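Local coordinates for DUF72 domain-containing protein (PDB 1VPQ) that is of unknown function but adopts a TIM-barrel fold whose mouth holds sulfate ions, consistent with a site for an anionic ligand, at residues L55-Y60 and F81-P86; N106-I111 and Y148-A153; F127-K132 and F156-W161; E182-G187 and H205-R210. One frame throughout, in Å; residues are numbered along the deposited sequence.

Contact 1: residues L55-Y60 and F81-P86; sequences LNFTYY and FTVKTP. With SO4 (sulfate ion), chain B.
L55 O is held by two neighbours at once: K84 N donates to it at 2.9 Å, almost in line with the carbonyl bond. V83 CA lies 3.4 Å from L55 O in a CA-H...O contact. On its other side L55 donates its N to T82 O at 2.8 Å, so that L55 and V83 pair as parallel strand partners. Beyond L55 the strands part, and a water takes the next rung, accepting from F57 N and donating to K84 O. The residues alternate by chemistry. L55, F57, F81 and V83 are apolar and pack outward: L55 CD1 meets the F81 ring at CD2 (4.1 Å), while V83 CG1 lies at the edge of the F57 ring, 3.9 Å from CE2. K84 faces the barrel interior instead. Its methylenes run past N56, with CD near N56 CG, and the chain stays extended beyond CG, carrying NZ to within 2.7 Å of sulfate O4; Q126 is a second partner of that ammonium. T82, also inward, bonds to Y201. Strand 80-84 thus lies between strands 52-55 and 120-126, with F57 and F81 covered by F68 of helix 65-72 and F81 also reaching L114 of helix 101-116.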
# COMPACT_ATOMS: atom_id res chain seq x y z
N LEU A 55 -4.97 -4.11 1.09
CA LEU A 55 -6.24 -3.98 1.80
C LEU A 55 -6.18 -3.18 3.11
O LEU A 55 -5.15 -3.12 3.78
CB LEU A 55 -6.82 -5.37 2.08
CG LEU A 55 -7.24 -6.14 0.82
CD1 LEU A 55 -7.45 -7.60 1.11
CD2 LEU A 55 -8.49 -5.53 0.20
N ASN A 56 -7.30 -2.54 3.43
CA ASN A 56 -7.47 -1.83 4.69
C ASN A 56 -8.84 -2.17 5.25
O ASN A 56 -9.86 -1.63 4.81
CB ASN A 56 -7.32 -0.32 4.48
CG ASN A 56 -7.52 0.48 5.77
OD1 ASN A 56 -7.24 0.00 6.87
ND2 ASN A 56 -8.01 1.70 5.62
N PHE A 57 -8.85 -3.06 6.23
CA PHE A 57 -10.09 -3.54 6.82
C PHE A 57 -10.55 -2.58 7.90
O PHE A 57 -9.86 -2.37 8.89
CB PHE A 57 -9.90 -4.93 7.42
CG PHE A 57 -9.47 -5.95 6.41
CD1 PHE A 57 -10.40 -6.53 5.57
CD2 PHE A 57 -8.14 -6.30 6.30
CE1 PHE A 57 -10.00 -7.47 4.62
CE2 PHE A 57 -7.73 -7.24 5.37
CZ PHE A 57 -8.66 -7.82 4.53
N THR A 58 -11.73 -2.01 7.69
CA THR A 58 -12.37 -1.17 8.70
C THR A 58 -13.82 -1.64 8.81
O THR A 58 -14.19 -2.66 8.24
CB THR A 58 -12.31 0.31 8.30
OG1 THR A 58 -13.22 0.56 7.23
CG2 THR A 58 -10.90 0.70 7.87
N TYR A 59 -14.63 -0.89 9.55
CA TYR A 59 -16.06 -1.16 9.66
C TYR A 59 -16.87 -0.28 8.71
O TYR A 59 -18.09 -0.29 8.74
CB TYR A 59 -16.53 -0.95 11.09
CG TYR A 59 -15.60 -1.55 12.11
CD1 TYR A 59 -15.73 -2.89 12.50
CD2 TYR A 59 -14.58 -0.79 12.69
CE1 TYR A 59 -14.87 -3.44 13.45
CE2 TYR A 59 -13.72 -1.33 13.63
CZ TYR A 59 -13.87 -2.66 14.01
OH TYR A 59 -13.03 -3.21 14.94
N TYR A 60 -16.17 0.49 7.88
CA TYR A 60 -16.79 1.30 6.83
C TYR A 60 -16.29 0.92 5.42
O TYR A 60 -16.74 1.50 4.44
CB TYR A 60 -16.56 2.80 7.08
CG TYR A 60 -15.13 3.20 7.39
CD1 TYR A 60 -14.66 3.18 8.70
CD2 TYR A 60 -14.27 3.60 6.38
CE1 TYR A 60 -13.35 3.54 8.99
CE2 TYR A 60 -12.94 3.96 6.66
CZ TYR A 60 -12.49 3.93 7.98
OH TYR A 60 -11.20 4.28 8.29
N PHE A 81 -1.79 -10.72 -0.82
CA PHE A 81 -2.17 -9.36 -0.45
C PHE A 81 -1.22 -8.74 0.55
O PHE A 81 -0.38 -9.42 1.14
CB PHE A 81 -3.64 -9.31 0.01
CG PHE A 81 -3.92 -10.10 1.26
CD1 PHE A 81 -4.03 -11.48 1.21
CD2 PHE A 81 -4.10 -9.45 2.47
CE1 PHE A 81 -4.29 -12.20 2.37
CE2 PHE A 81 -4.37 -10.16 3.64
CZ PHE A 81 -4.46 -11.54 3.58
N THR A 82 -1.33 -7.42 0.67
CA THR A 82 -0.70 -6.64 1.73
C THR A 82 -1.79 -5.96 2.53
O THR A 82 -2.91 -5.75 2.03
CB THR A 82 0.24 -5.57 1.17
OG1 THR A 82 -0.51 -4.65 0.37
CG2 THR A 82 1.34 -6.19 0.33
N VAL A 83 -1.49 -5.61 3.78
CA VAL A 83 -2.52 -5.12 4.70
C VAL A 83 -2.03 -3.90 5.48
O VAL A 83 -0.89 -3.86 5.93
CB VAL A 83 -2.95 -6.21 5.73
CG1 VAL A 83 -4.28 -5.85 6.39
CG2 VAL A 83 -3.09 -7.54 5.06
N LYS A 84 -2.92 -2.92 5.64
CA LYS A 84 -2.64 -1.78 6.50
C LYS A 84 -2.80 -2.16 7.98
O LYS A 84 -3.75 -2.86 8.34
CB LYS A 84 -3.55 -0.59 6.16
CG LYS A 84 -3.09 0.24 4.99
CD LYS A 84 -3.83 1.57 4.94
CE LYS A 84 -3.20 2.53 3.95
NZ LYS A 84 -3.83 3.88 4.01
N THR A 85 -1.88 -1.68 8.82
CA THR A 85 -2.00 -1.80 10.28
C THR A 85 -3.27 -1.06 10.72
O THR A 85 -3.80 -0.24 9.96
CB THR A 85 -0.81 -1.16 11.04
OG1 THR A 85 -0.78 0.26 10.80
CG2 THR A 85 0.53 -1.78 10.65
N PRO A 86 -3.74 -1.33 11.95
CA PRO A 86 -4.89 -0.56 12.44
C PRO A 86 -4.58 0.94 12.46
O PRO A 86 -3.41 1.33 12.52
CB PRO A 86 -5.11 -1.10 13.86
CG PRO A 86 -4.44 -2.43 13.88
CD PRO A 86 -3.27 -2.31 12.95
S SO4 B . -3.24 6.65 1.69
O1 SO4 B . -1.82 6.84 1.97
O2 SO4 B . -4.05 7.29 2.73
O3 SO4 B . -3.54 7.25 0.40
O4 SO4 B . -3.54 5.22 1.70
O HOH W 1 -6.35 -3.39 8.02

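Contact 2: residues N106-I111 and Y148-A153; sequences NFTRQI and YPYELA
Y148 pushes its ring against one side of helix 101-116, where F107, T108 and I111 receive it. This is the tight part. Its chi1 of -170° sets CG trans to the backbone N and swings the ring toward the helix, although the backbone itself stays well back. T108 OG1 sits at the ring edge, near its plane, 3.4 Å from CD1; that hydroxyl is already spent within the helix on M104 O, so it meets the tyrosine by packing alone. At the far end of the ring I111 CD1 lies 3.3 Å from Y148 OH, and F107 offers the edge of its own ring, CE2 standing 4.0 Å from Y148 CE1. Y148 is buried, and its phenol oxygen is hydrogen-bonded to T123 OG1 on strand 120-126. A leucine in place of Y148 would probably leave T123 without this hydroxyl mate and open a gap between I111 and T108.

Toward solvent the contact thins out. Y150 touches the helix through one carbon, CE2, with T108 CG2 coming in at the ring edge at 3.6 Å. Threonine suits this border, its methyl serving Y150 and its hydroxyl the helix. On the outer side of the helix Q110 turns back and bonds NE2 to N106 O at 2.6 Å, reaching it from above the carbonyl plane. The contact joins helix 101-116 to the loop entering strand 152-155, part of the outer helical layer that packs over the strands of a TIM barrel.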
# COMPACT_ATOMS: atom_id res chain seq x y z
N ASN A 106 -2.90 -7.94 19.08
CA ASN A 106 -4.30 -8.18 18.77
C ASN A 106 -4.49 -8.36 17.27
O ASN A 106 -5.11 -9.33 16.81
CB ASN A 106 -5.13 -7.01 19.27
CG ASN A 106 -6.61 -7.27 19.21
OD1 ASN A 106 -7.34 -6.63 18.45
ND2 ASN A 106 -7.08 -8.22 20.03
N PHE A 107 -3.95 -7.40 16.52
CA PHE A 107 -3.96 -7.39 15.05
C PHE A 107 -3.26 -8.61 14.46
O PHE A 107 -3.73 -9.16 13.47
CB PHE A 107 -3.29 -6.11 14.56
CG PHE A 107 -2.94 -6.11 13.10
CD1 PHE A 107 -3.90 -5.81 12.14
CD2 PHE A 107 -1.63 -6.36 12.68
CE1 PHE A 107 -3.56 -5.78 10.79
CE2 PHE A 107 -1.29 -6.34 11.34
CZ PHE A 107 -2.25 -6.04 10.39
N THR A 108 -2.14 -9.02 15.05
CA THR A 108 -1.38 -10.18 14.59
C THR A 108 -2.26 -11.42 14.62
O THR A 108 -2.26 -12.23 13.69
CB THR A 108 -0.12 -10.44 15.43
OG1 THR A 108 0.74 -9.29 15.37
CG2 THR A 108 0.65 -11.65 14.93
N ARG A 109 -3.01 -11.57 15.72
CA ARG A 109 -3.95 -12.67 15.88
C ARG A 109 -4.95 -12.70 14.72
O ARG A 109 -5.16 -13.75 14.11
CB ARG A 109 -4.68 -12.56 17.22
N GLN A 110 -5.56 -11.55 14.41
CA GLN A 110 -6.53 -11.48 13.31
C GLN A 110 -5.90 -12.07 12.05
O GLN A 110 -6.46 -12.98 11.45
CB GLN A 110 -6.98 -10.05 12.97
CG GLN A 110 -7.14 -9.08 14.12
CD GLN A 110 -8.13 -9.55 15.14
OE1 GLN A 110 -9.26 -9.89 14.81
NE2 GLN A 110 -7.71 -9.56 16.40
N ILE A 111 -4.73 -11.56 11.67
CA ILE A 111 -4.10 -11.91 10.39
C ILE A 111 -3.11 -13.09 10.48
O ILE A 111 -2.46 -13.41 9.48
CB ILE A 111 -3.37 -10.70 9.77
CG1 ILE A 111 -2.16 -10.28 10.62
CG2 ILE A 111 -4.35 -9.54 9.57
CD1 ILE A 111 -1.20 -9.39 9.90
N TYR A 148 5.78 -6.14 16.43
CA TYR A 148 5.35 -6.90 15.26
C TYR A 148 6.54 -7.57 14.56
O TYR A 148 7.31 -6.88 13.90
CB TYR A 148 4.65 -5.96 14.26
CG TYR A 148 3.95 -6.70 13.14
CD1 TYR A 148 2.79 -7.44 13.38
CD2 TYR A 148 4.45 -6.67 11.85
CE1 TYR A 148 2.15 -8.11 12.36
CE2 TYR A 148 3.82 -7.35 10.82
CZ TYR A 148 2.67 -8.06 11.09
OH TYR A 148 2.06 -8.73 10.07
N PRO A 149 6.67 -8.91 14.69
CA PRO A 149 7.84 -9.63 14.17
C PRO A 149 7.78 -10.12 12.71
O PRO A 149 8.60 -10.96 12.33
CB PRO A 149 7.91 -10.85 15.09
CG PRO A 149 6.47 -11.17 15.33
CD PRO A 149 5.74 -9.83 15.35
N TYR A 150 6.84 -9.63 11.91
CA TYR A 150 6.70 -10.10 10.53
C TYR A 150 7.02 -8.98 9.56
O TYR A 150 7.27 -7.85 9.97
CB TYR A 150 5.30 -10.66 10.30
CG TYR A 150 4.96 -11.76 11.26
CD1 TYR A 150 5.73 -12.91 11.31
CD2 TYR A 150 3.90 -11.63 12.15
CE1 TYR A 150 5.44 -13.92 12.21
CE2 TYR A 150 3.61 -12.65 13.05
CZ TYR A 150 4.38 -13.79 13.07
OH TYR A 150 4.10 -14.80 13.95
N GLU A 151 7.00 -9.29 8.27
CA GLU A 151 7.40 -8.33 7.25
C GLU A 151 6.63 -7.01 7.39
O GLU A 151 5.41 -6.99 7.27
CB GLU A 151 7.20 -8.93 5.84
CG GLU A 151 8.28 -9.93 5.43
CD GLU A 151 9.62 -9.30 5.08
OE1 GLU A 151 9.73 -8.06 5.11
OE2 GLU A 151 10.58 -10.05 4.79
N LEU A 152 7.39 -5.94 7.63
CA LEU A 152 6.85 -4.60 7.84
C LEU A 152 7.42 -3.58 6.85
O LEU A 152 8.60 -3.63 6.49
CB LEU A 152 7.18 -4.13 9.27
CG LEU A 152 6.48 -2.86 9.76
CD1 LEU A 152 4.98 -3.05 9.86
CD2 LEU A 152 7.05 -2.41 11.09
N ALA A 153 6.55 -2.67 6.40
CA ALA A 153 6.91 -1.55 5.54
C ALA A 153 6.30 -0.26 6.06
O ALA A 153 5.18 -0.27 6.59
CB ALA A 153 6.46 -1.79 4.09

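Contact 3: residues F127-K132 and F156-W161; sequences FPFSFK and FRHYSW. With SO4 (sulfate ion), chain C; SO4 (sulfate ion), chain B.
A probable anion-binding pocket opens at the C-terminal ends of the barrel strands, and R157, its CG beside the F129 ring, forms one wall of it. The two sulfates there probably come from the crystallisation liquor. R157 meets both at the edge of its guanidinium: NE donates to O4 of sulfate C at 2.9 Å, NH2 to O1 of the same ion at 3.2 Å and nearly straight (175°), while NH1 turns to O1 of sulfate B at 3.1 Å. With CG opposite the backbone N (chi1 -171°) the chain starts along the F129 ring edge; bends at chi2 (90°) and chi3 then turn the guanidinium to the sulfates. Arginine suits the place because its flat, branched head can serve two anions together.

The segments are the loops that follow strands 120-126 and 152-155, the kind of beta-alpha loop that carries the functional site in TIM barrels, and a type I turn from P128 to F131 shapes the first. H158 is gripped from several directions: its CD2 edge points at the F129 face in a T-shaped pair (centroids 5.0 Å), and K132 CG lies over a face of the H158 ring in a CH-pi contact, 3.7 Å from the ring centre. S160 OG holds ND1. W161 NE1 donates to F131 O at 3.1 Å, within the indole plane but above the carbonyl plane. A water ties P128 O and F131 O to R157 N.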
# COMPACT_ATOMS: atom_id res chain seq x y z
N PHE A 127 1.78 6.63 7.62
CA PHE A 127 1.62 7.70 8.60
C PHE A 127 1.14 8.99 7.96
O PHE A 127 1.52 9.30 6.84
CB PHE A 127 2.95 7.92 9.31
CG PHE A 127 3.33 6.79 10.22
CD1 PHE A 127 4.00 5.69 9.72
CD2 PHE A 127 2.97 6.82 11.56
CE1 PHE A 127 4.33 4.64 10.55
CE2 PHE A 127 3.29 5.77 12.39
CZ PHE A 127 3.97 4.68 11.89
N PRO A 128 0.31 9.76 8.68
CA PRO A 128 -0.26 10.97 8.11
C PRO A 128 0.74 12.13 8.04
O PRO A 128 1.90 12.02 8.48
CB PRO A 128 -1.43 11.28 9.04
CG PRO A 128 -1.02 10.72 10.36
CD PRO A 128 -0.13 9.54 10.07
N PHE A 129 0.26 13.24 7.47
CA PHE A 129 1.04 14.47 7.30
C PHE A 129 1.54 15.00 8.64
O PHE A 129 2.67 15.49 8.74
CB PHE A 129 0.17 15.53 6.62
CG PHE A 129 0.92 16.75 6.18
CD1 PHE A 129 1.77 16.69 5.09
CD2 PHE A 129 0.76 17.96 6.83
CE1 PHE A 129 2.46 17.82 4.68
CE2 PHE A 129 1.45 19.09 6.42
CZ PHE A 129 2.30 19.02 5.34
N SER A 130 0.69 14.89 9.66
CA SER A 130 1.00 15.35 11.03
C SER A 130 2.11 14.57 11.74
O SER A 130 2.65 15.05 12.72
CB SER A 130 -0.26 15.26 11.89
OG SER A 130 -0.73 13.92 11.91
N PHE A 131 2.42 13.37 11.27
CA PHE A 131 3.55 12.60 11.79
C PHE A 131 4.83 13.20 11.23
O PHE A 131 5.07 13.14 10.02
CB PHE A 131 3.42 11.14 11.36
CG PHE A 131 4.39 10.19 12.04
CD1 PHE A 131 4.34 9.98 13.41
CD2 PHE A 131 5.31 9.46 11.30
CE1 PHE A 131 5.20 9.09 14.03
CE2 PHE A 131 6.17 8.56 11.92
CZ PHE A 131 6.11 8.38 13.29
N LYS A 132 5.65 13.78 12.10
CA LYS A 132 6.88 14.47 11.72
C LYS A 132 8.13 13.81 12.31
O LYS A 132 8.07 13.15 13.33
CB LYS A 132 6.86 15.93 12.18
CG LYS A 132 5.69 16.76 11.68
CD LYS A 132 5.62 18.08 12.44
CE LYS A 132 4.70 19.10 11.77
NZ LYS A 132 3.47 18.47 11.17
N PHE A 156 5.95 7.52 4.90
CA PHE A 156 5.78 8.85 5.49
C PHE A 156 5.12 9.82 4.52
O PHE A 156 5.30 9.72 3.31
CB PHE A 156 7.13 9.44 5.90
CG PHE A 156 8.03 8.47 6.59
CD1 PHE A 156 7.86 8.20 7.94
CD2 PHE A 156 9.06 7.85 5.90
CE1 PHE A 156 8.71 7.29 8.60
CE2 PHE A 156 9.91 6.95 6.54
CZ PHE A 156 9.74 6.67 7.89
N ARG A 157 4.36 10.76 5.08
CA ARG A 157 3.71 11.82 4.31
C ARG A 157 4.43 13.16 4.46
O ARG A 157 4.38 13.99 3.55
CB ARG A 157 2.26 11.98 4.77
CG ARG A 157 1.43 12.91 3.89
CD ARG A 157 0.78 12.13 2.79
NE ARG A 157 -0.47 11.53 3.26
CZ ARG A 157 -0.96 10.36 2.86
NH1 ARG A 157 -0.31 9.60 1.99
NH2 ARG A 157 -2.12 9.94 3.35
N HIS A 158 5.11 13.37 5.58
CA HIS A 158 5.71 14.68 5.88
C HIS A 158 7.16 14.76 5.38
O HIS A 158 7.93 13.80 5.53
CB HIS A 158 5.63 14.94 7.39
CG HIS A 158 5.82 16.38 7.78
ND1 HIS A 158 6.99 16.85 8.33
CD2 HIS A 158 4.99 17.45 7.68
CE1 HIS A 158 6.87 18.15 8.56
NE2 HIS A 158 5.66 18.53 8.17
N TYR A 159 7.51 15.90 4.78
CA TYR A 159 8.83 16.16 4.20
C TYR A 159 10.01 15.95 5.17
O TYR A 159 11.08 15.47 4.77
CB TYR A 159 8.88 17.59 3.61
CG TYR A 159 8.99 18.69 4.65
CD1 TYR A 159 7.88 19.13 5.37
CD2 TYR A 159 10.22 19.28 4.92
CE1 TYR A 159 7.98 20.13 6.32
CE2 TYR A 159 10.34 20.28 5.88
CZ TYR A 159 9.22 20.70 6.58
OH TYR A 159 9.33 21.69 7.54
N SER A 160 9.81 16.32 6.44
CA SER A 160 10.84 16.24 7.49
C SER A 160 11.55 14.88 7.58
O SER A 160 12.66 14.80 8.13
CB SER A 160 10.21 16.56 8.85
OG SER A 160 9.14 15.68 9.14
N TRP A 161 10.91 13.84 7.06
CA TRP A 161 11.43 12.48 7.13
C TRP A 161 12.47 12.12 6.06
O TRP A 161 13.16 11.11 6.20
CB TRP A 161 10.26 11.48 7.05
CG TRP A 161 9.43 11.40 8.29
CD1 TRP A 161 8.19 11.94 8.49
CD2 TRP A 161 9.76 10.71 9.51
NE1 TRP A 161 7.74 11.65 9.74
CE2 TRP A 161 8.68 10.90 10.39
CE3 TRP A 161 10.86 9.96 9.93
CZ2 TRP A 161 8.67 10.37 11.68
CZ3 TRP A 161 10.85 9.43 11.21
CH2 TRP A 161 9.76 9.64 12.07
S SO4 C . -3.05 12.88 5.40
O1 SO4 C . -3.69 11.57 5.58
O2 SO4 C . -3.92 13.93 5.90
O3 SO4 C . -1.81 12.93 6.15
O4 SO4 C . -2.77 13.12 3.99
S SO4 B . -3.24 6.65 1.69
O1 SO4 B . -1.82 6.84 1.97
O2 SO4 B . -4.05 7.29 2.73
O3 SO4 B . -3.54 7.25 0.40
O4 SO4 B . -3.54 5.22 1.70
O HOH W 2 4.41 11.21 7.97
O HOH W 3 4.20 20.72 8.79

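Contact 4: residues E182-G187 and H205-R210; sequences EPKLPG and HGRNER
Backbone packing comes first, since P183 lies directly against the chain at R207, the two CA atoms 3.7 Å apart. P183 CD touches G206 O at 3.3 Å and P183 CG touches N208 O at 3.4 Å; the proline ring meets these carbonyls through its carbons, and its N, though near G206 O, has no hydrogen to share. G206 has a positive phi of 77°, which favours glycine. L185 adds its CD1 beside the E209 carbonyl, and an Asx turn from N208 OD1 to R210 N rounds off the second segment.

Hydrogen bonding between the segments passes through one water, which accepts from K184 N at 2.8 Å and donates to R207 O. K184 centres an inverse gamma turn, and that turn leaves its N-H to the water.

Both segments leave strands, 176-181 and 199-204, at the end of the TIM barrel where the loops gather around the central pocket. E182 and H205 sit at that inner rim: side by side and pointing the same way, they meet where E182 CG nears the imidazole edge at CD2 (3.5 Å). H205 NE2 bonds to E155 and ND1 to N251, which fixes the ring's rotation.

Charges govern the outer end. K184 CE lies over one face of the R207 guanidinium, 3.6 Å from NE, and both cations reach the carboxylate of D181, which probably offsets their mutual charge. R207, extended from CG to NE, also bridges to E228 through NH1. A methionine in place of R207 would probably leave E228 without its charge mate and D181 with K184 alone, the lysine chain losing the flat group beneath it.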
# COMPACT_ATOMS: atom_id res chain seq x y z
N GLU A 182 3.45 10.97 -5.01
CA GLU A 182 2.43 11.82 -4.42
C GLU A 182 2.45 13.14 -5.18
O GLU A 182 3.36 13.37 -5.96
CB GLU A 182 2.83 12.14 -2.97
CG GLU A 182 2.13 11.34 -1.91
CD GLU A 182 2.77 11.53 -0.56
OE1 GLU A 182 3.22 12.65 -0.24
OE2 GLU A 182 2.85 10.55 0.20
N PRO A 183 1.47 14.02 -4.92
CA PRO A 183 1.54 15.38 -5.47
C PRO A 183 2.87 16.12 -5.21
O PRO A 183 3.54 15.88 -4.19
CB PRO A 183 0.37 16.09 -4.78
CG PRO A 183 -0.60 15.02 -4.49
CD PRO A 183 0.23 13.82 -4.15
N LYS A 184 3.26 16.98 -6.15
CA LYS A 184 4.51 17.73 -6.06
C LYS A 184 4.21 19.08 -5.43
O LYS A 184 4.23 20.13 -6.09
CB LYS A 184 5.18 17.89 -7.44
CG LYS A 184 5.27 16.60 -8.26
CD LYS A 184 5.79 15.41 -7.47
CE LYS A 184 6.08 14.22 -8.38
NZ LYS A 184 6.58 13.05 -7.61
N LEU A 185 3.93 19.04 -4.13
CA LEU A 185 3.46 20.20 -3.39
C LEU A 185 4.27 20.39 -2.12
O LEU A 185 4.90 19.44 -1.63
CB LEU A 185 1.98 20.01 -3.03
CG LEU A 185 1.00 19.82 -4.19
CD1 LEU A 185 -0.29 19.20 -3.68
CD2 LEU A 185 0.71 21.14 -4.90
N PRO A 186 4.25 21.62 -1.57
CA PRO A 186 4.93 21.90 -0.31
C PRO A 186 4.57 20.93 0.82
O PRO A 186 3.40 20.62 1.04
CB PRO A 186 4.45 23.32 0.02
CG PRO A 186 4.14 23.92 -1.29
CD PRO A 186 3.58 22.82 -2.11
N GLY A 187 5.59 20.42 1.51
CA GLY A 187 5.39 19.64 2.73
C GLY A 187 5.32 18.14 2.59
O GLY A 187 5.52 17.42 3.57
N HIS A 205 -0.17 7.55 -5.56
CA HIS A 205 -1.42 8.20 -5.15
C HIS A 205 -1.96 9.19 -6.18
O HIS A 205 -2.98 9.84 -5.95
CB HIS A 205 -1.21 8.97 -3.84
CG HIS A 205 -0.66 8.14 -2.73
ND1 HIS A 205 -1.34 7.06 -2.21
CD2 HIS A 205 0.49 8.24 -2.02
CE1 HIS A 205 -0.62 6.52 -1.24
NE2 HIS A 205 0.49 7.22 -1.11
N GLY A 206 -1.24 9.32 -7.29
CA GLY A 206 -1.48 10.40 -8.24
C GLY A 206 -0.90 11.71 -7.75
O GLY A 206 -0.27 11.77 -6.70
N ARG A 207 -1.13 12.77 -8.52
CA ARG A 207 -0.48 14.06 -8.29
C ARG A 207 -1.45 15.21 -8.36
O ARG A 207 -1.11 16.29 -8.84
CB ARG A 207 0.62 14.28 -9.32
CG ARG A 207 1.64 13.19 -9.36
CD ARG A 207 2.57 13.45 -10.49
NE ARG A 207 3.66 12.49 -10.48
CZ ARG A 207 4.62 12.45 -11.39
NH1 ARG A 207 4.65 13.32 -12.40
NH2 ARG A 207 5.57 11.53 -11.28
N ASN A 208 -2.66 14.97 -7.87
CA ASN A 208 -3.69 15.99 -7.80
C ASN A 208 -3.19 17.23 -7.04
O ASN A 208 -2.91 17.15 -5.86
CB ASN A 208 -4.94 15.41 -7.13
CG ASN A 208 -6.15 16.34 -7.20
OD1 ASN A 208 -6.06 17.47 -7.68
ND2 ASN A 208 -7.29 15.86 -6.71
N GLU A 209 -3.12 18.36 -7.73
CA GLU A 209 -2.71 19.64 -7.13
C GLU A 209 -3.67 20.17 -6.08
O GLU A 209 -3.32 21.07 -5.31
CB GLU A 209 -2.57 20.71 -8.22
CG GLU A 209 -1.45 20.44 -9.21
CD GLU A 209 -1.46 21.42 -10.39
OE1 GLU A 209 -2.36 22.29 -10.46
OE2 GLU A 209 -0.55 21.29 -11.25
N ARG A 210 -4.89 19.64 -6.07
CA ARG A 210 -5.93 20.03 -5.11
C ARG A 210 -5.95 19.09 -3.90
O ARG A 210 -6.89 19.08 -3.11
CB ARG A 210 -7.28 20.04 -5.83
CG ARG A 210 -8.32 20.98 -5.23
CD ARG A 210 -9.60 21.06 -6.08
O HOH W 4 1.57 17.64 -8.34

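In the fold
Following the chain, contact 1 closes first, joining strand 52-55 to strand 80-84 across the beta-alpha-beta connection that contains helix 65-72. Contacts 2 and 3 then cross: 106-111, 127-132, 148-153 and 156-161 alternate, so the helical layer and the loops at the strand ends are tied by interleaved segments. Contact 4 follows in series, linking the loops after strands 176-181 and 199-204. P86 and K84 of contact 1 pack on F107 of contact 2, and contact 3 touches contact 4 where Y159 N probably bonds to G187 O. Contacts 1 and 3 share a sulfate, whereas contacts 2 and 4 lie about 30 Å apart between centres, on opposite sides of the chain's centre.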